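Local coordinates for putative peptidyl-prolyl cis-trans isomerase Cbf2 (Campylobacter jejuni, PDB 3RFW), which probably acts as a SurA-like periplasmic chaperone and peptidyl-prolyl cis-trans isomerase, interconverting trans and cis peptide bonds that precede proline, at residues E18-M23 and K38-Q43. Residues are numbered along the deposited sequence; the frame is centred on the assembly and turned at random.
Sequences EFFAPM and KALIQQ
L40 meets F20 face-on, an example of one aromatic ring seated between two helices, 13-24 and 34-56, in the N-terminal helical part of the chain, consistent with the chaperone region of SurA-like proteins. Its CD2 methyl sits over the ring centre, 3.8 Å from the centroid and 10° off the ring normal, a well-formed CH-pi contact. With CG anti to its own carbonyl carbon (chi1 -70°), L40 holds this branch over the ring while its CB lies 3.7 Å from F20 CE2. L40 O comes to the ring's edge, 3.3 Å from F20 CE2 and somewhat above the plane, facing the weakly positive C-H rim. On the opposite face F19 turns its ring edge-on, its CD2 3.5 Å above the F20 plane, a T-shaped (edge-to-face) arrangement. One turn on, Q43 comes up at the edge of F20; its CB, CG and amide carbon CD lie at similar distances, CG 4.1 Å from F20 CZ. Y44 and L32 pack around F20 and L40 respectively; R71 of the second subunit hydrogen-bonds E18 O, and its Y251 packs on I41 and Q42. No hydrogen bond crosses between the segments, so the joint rests on dispersion and CH-pi packing, probably with a small electrostatic share from the L40 carbonyl.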
ATOM      1  N   GLU A  18     -29.255 -13.688  -7.017  1.00 40.27           N
ATOM      2  CA  GLU A  18     -28.239 -13.777  -8.058  1.00 41.11           C
ATOM      3  C   GLU A  18     -27.529 -12.462  -8.292  1.00 40.54           C
ATOM      4  O   GLU A  18     -26.315 -12.440  -8.571  1.00 39.51           O
ATOM      5  CB  GLU A  18     -28.817 -14.313  -9.374  1.00 41.92           C
ATOM      6  CG  GLU A  18     -29.488 -15.677  -9.213  1.00 50.70           C
ATOM      7  CD  GLU A  18     -29.452 -16.537 -10.482  1.00 62.85           C
ATOM      8  OE1 GLU A  18     -28.422 -17.233 -10.677  1.00 59.82           O
ATOM      9  OE2 GLU A  18     -30.490 -16.600 -11.209  1.00 63.87           O
ATOM     10  N   PHE A  19     -28.271 -11.358  -8.201  1.00 37.30           N
ATOM     11  CA  PHE A  19     -27.632 -10.047  -8.371  1.00 35.96           C
ATOM     12  C   PHE A  19     -26.572  -9.812  -7.275  1.00 34.10           C
ATOM     13  O   PHE A  19     -25.547  -9.216  -7.549  1.00 31.35           O
ATOM     14  CB  PHE A  19     -28.667  -8.913  -8.375  1.00 34.26           C
ATOM     15  CG  PHE A  19     -28.079  -7.548  -8.607  1.00 35.07           C
ATOM     16  CD1 PHE A  19     -27.684  -7.150  -9.885  1.00 32.29           C
ATOM     17  CD2 PHE A  19     -27.938  -6.648  -7.550  1.00 31.46           C
ATOM     18  CE1 PHE A  19     -27.090  -5.915 -10.100  1.00 36.75           C
ATOM     19  CE2 PHE A  19     -27.461  -5.364  -7.775  1.00 38.44           C
ATOM     20  CZ  PHE A  19     -26.999  -4.994  -9.052  1.00 35.25           C
ATOM     21  N   PHE A  20     -26.845 -10.232  -6.037  1.00 31.66           N
ATOM     22  CA  PHE A  20     -25.945  -9.893  -4.928  1.00 34.66           C
ATOM     23  C   PHE A  20     -24.932 -10.994  -4.564  1.00 35.94           C
ATOM     24  O   PHE A  20     -24.060 -10.788  -3.726  1.00 35.05           O
ATOM     25  CB  PHE A  20     -26.725  -9.465  -3.679  1.00 35.55           C
ATOM     26  CG  PHE A  20     -27.351  -8.119  -3.798  1.00 36.23           C
ATOM     27  CD1 PHE A  20     -26.566  -6.979  -3.834  1.00 33.51           C
ATOM     28  CD2 PHE A  20     -28.712  -7.999  -3.943  1.00 31.68           C
ATOM     29  CE1 PHE A  20     -27.148  -5.735  -3.980  1.00 35.43           C
ATOM     30  CE2 PHE A  20     -29.300  -6.766  -4.088  1.00 38.08           C
ATOM     31  CZ  PHE A  20     -28.513  -5.625  -4.145  1.00 31.57           C
ATOM     32  N   ALA A  21     -25.081 -12.171  -5.161  1.00 38.73           N
ATOM     33  CA  ALA A  21     -24.202 -13.304  -4.860  1.00 42.43           C
ATOM     34  C   ALA A  21     -22.686 -12.978  -4.900  1.00 42.23           C
ATOM     35  O   ALA A  21     -21.965 -13.333  -3.989  1.00 42.49           O
ATOM     36  CB  ALA A  21     -24.543 -14.511  -5.741  1.00 41.60           C
ATOM     37  N   PRO A  22     -22.236 -12.194  -5.883  1.00 43.70           N
ATOM     38  CA  PRO A  22     -20.829 -11.772  -5.847  1.00 45.80           C
ATOM     39  C   PRO A  22     -20.468 -11.069  -4.540  1.00 47.17           C
ATOM     40  O   PRO A  22     -19.470 -11.424  -3.906  1.00 48.68           O
ATOM     41  CB  PRO A  22     -20.716 -10.784  -7.014  1.00 44.95           C
ATOM     42  CG  PRO A  22     -21.820 -11.214  -7.969  1.00 45.93           C
ATOM     43  CD  PRO A  22     -22.935 -11.737  -7.099  1.00 43.20           C
ATOM     44  N   MET A  23     -21.287 -10.108  -4.131  1.00 45.48           N
ATOM     45  CA  MET A  23     -21.012  -9.320  -2.931  1.00 48.95           C
ATOM     46  C   MET A  23     -21.181 -10.130  -1.650  1.00 46.56           C
ATOM     47  O   MET A  23     -20.638  -9.764  -0.622  1.00 48.26           O
ATOM     48  CB  MET A  23     -21.899  -8.059  -2.870  1.00 50.32           C
ATOM     49  CG  MET A  23     -21.960  -7.383  -1.480  1.00 60.85           C
ATOM     50  SD  MET A  23     -23.573  -6.691  -0.971  1.00 79.42           S
ATOM     51  CE  MET A  23     -23.594  -7.059   0.790  1.00 74.50           C
ATOM     52  N   LYS A  38     -34.398  -6.682   3.050  1.00 45.38           N
ATOM     53  CA  LYS A  38     -35.255  -5.586   2.604  1.00 43.62           C
ATOM     54  C   LYS A  38     -34.433  -4.484   1.953  1.00 39.71           C
ATOM     55  O   LYS A  38     -34.761  -3.989   0.886  1.00 40.68           O
ATOM     56  CB  LYS A  38     -36.054  -5.033   3.798  1.00 46.23           C
ATOM     57  CG  LYS A  38     -36.770  -3.708   3.538  1.00 48.51           C
ATOM     58  CD  LYS A  38     -37.858  -3.863   2.477  1.00 54.28           C
ATOM     59  N   ALA A  39     -33.309  -4.153   2.548  1.00 40.42           N
ATOM     60  CA  ALA A  39     -32.454  -3.149   1.951  1.00 41.30           C
ATOM     61  C   ALA A  39     -31.912  -3.597   0.580  1.00 41.27           C
ATOM     62  O   ALA A  39     -31.737  -2.780  -0.332  1.00 41.21           O
ATOM     63  CB  ALA A  39     -31.327  -2.830   2.872  1.00 42.68           C
ATOM     64  N   LEU A  40     -31.681  -4.894   0.430  1.00 38.46           N
ATOM     65  CA  LEU A  40     -31.089  -5.413  -0.800  1.00 37.65           C
ATOM     66  C   LEU A  40     -32.168  -5.465  -1.857  1.00 35.16           C
ATOM     67  O   LEU A  40     -31.928  -5.077  -2.989  1.00 33.25           O
ATOM     68  CB  LEU A  40     -30.471  -6.806  -0.593  1.00 35.26           C
ATOM     69  CG  LEU A  40     -29.198  -6.793   0.274  1.00 37.77           C
ATOM     70  CD1 LEU A  40     -28.697  -8.201   0.417  1.00 33.91           C
ATOM     71  CD2 LEU A  40     -28.090  -5.923  -0.318  1.00 33.46           C
ATOM     72  N   ILE A  41     -33.375  -5.836  -1.454  1.00 33.98           N
ATOM     73  CA  ILE A  41     -34.519  -5.755  -2.355  1.00 35.17           C
ATOM     74  C   ILE A  41     -34.781  -4.337  -2.894  1.00 37.01           C
ATOM     75  O   ILE A  41     -34.931  -4.157  -4.104  1.00 39.38           O
ATOM     76  CB  ILE A  41     -35.775  -6.370  -1.752  1.00 34.41           C
ATOM     77  CG1 ILE A  41     -35.500  -7.819  -1.341  1.00 32.69           C
ATOM     78  CG2 ILE A  41     -36.907  -6.337  -2.793  1.00 38.67           C
ATOM     79  CD1 ILE A  41     -36.618  -8.454  -0.530  1.00 36.76           C
ATOM     80  N   GLN A  42     -34.715  -3.334  -2.020  1.00 38.59           N
ATOM     81  CA  GLN A  42     -34.856  -1.919  -2.421  1.00 41.55           C
ATOM     82  C   GLN A  42     -33.789  -1.537  -3.426  1.00 38.42           C
ATOM     83  O   GLN A  42     -34.068  -0.890  -4.414  1.00 37.61           O
ATOM     84  CB  GLN A  42     -34.677  -0.967  -1.219  1.00 40.67           C
ATOM     85  CG  GLN A  42     -35.858  -0.880  -0.264  1.00 52.26           C
ATOM     86  CD  GLN A  42     -35.744   0.331   0.669  1.00 67.24           C
ATOM     87  OE1 GLN A  42     -35.893   0.213   1.892  1.00 66.81           O
ATOM     88  NE2 GLN A  42     -35.408   1.492   0.093  1.00 62.32           N
ATOM     89  N   GLN A  43     -32.544  -1.778  -3.050  1.00 38.11           N
ATOM     90  CA  GLN A  43     -31.427  -1.509  -3.933  1.00 37.11           C
ATOM     91  C   GLN A  43     -31.614  -2.154  -5.332  1.00 36.10           C
ATOM     92  O   GLN A  43     -31.433  -1.496  -6.364  1.00 34.04           O
ATOM     93  CB  GLN A  43     -30.149  -1.992  -3.274  1.00 35.10           C
ATOM     94  CG  GLN A  43     -28.910  -1.582  -4.032  1.00 48.25           C
ATOM     95  CD  GLN A  43     -27.643  -1.673  -3.184  1.00 59.57           C
ATOM     96  OE1 GLN A  43     -27.696  -1.851  -1.946  1.00 62.26           O
ATOM     97  NE2 GLN A  43     -26.494  -1.537  -3.841  1.00 53.49           N
TER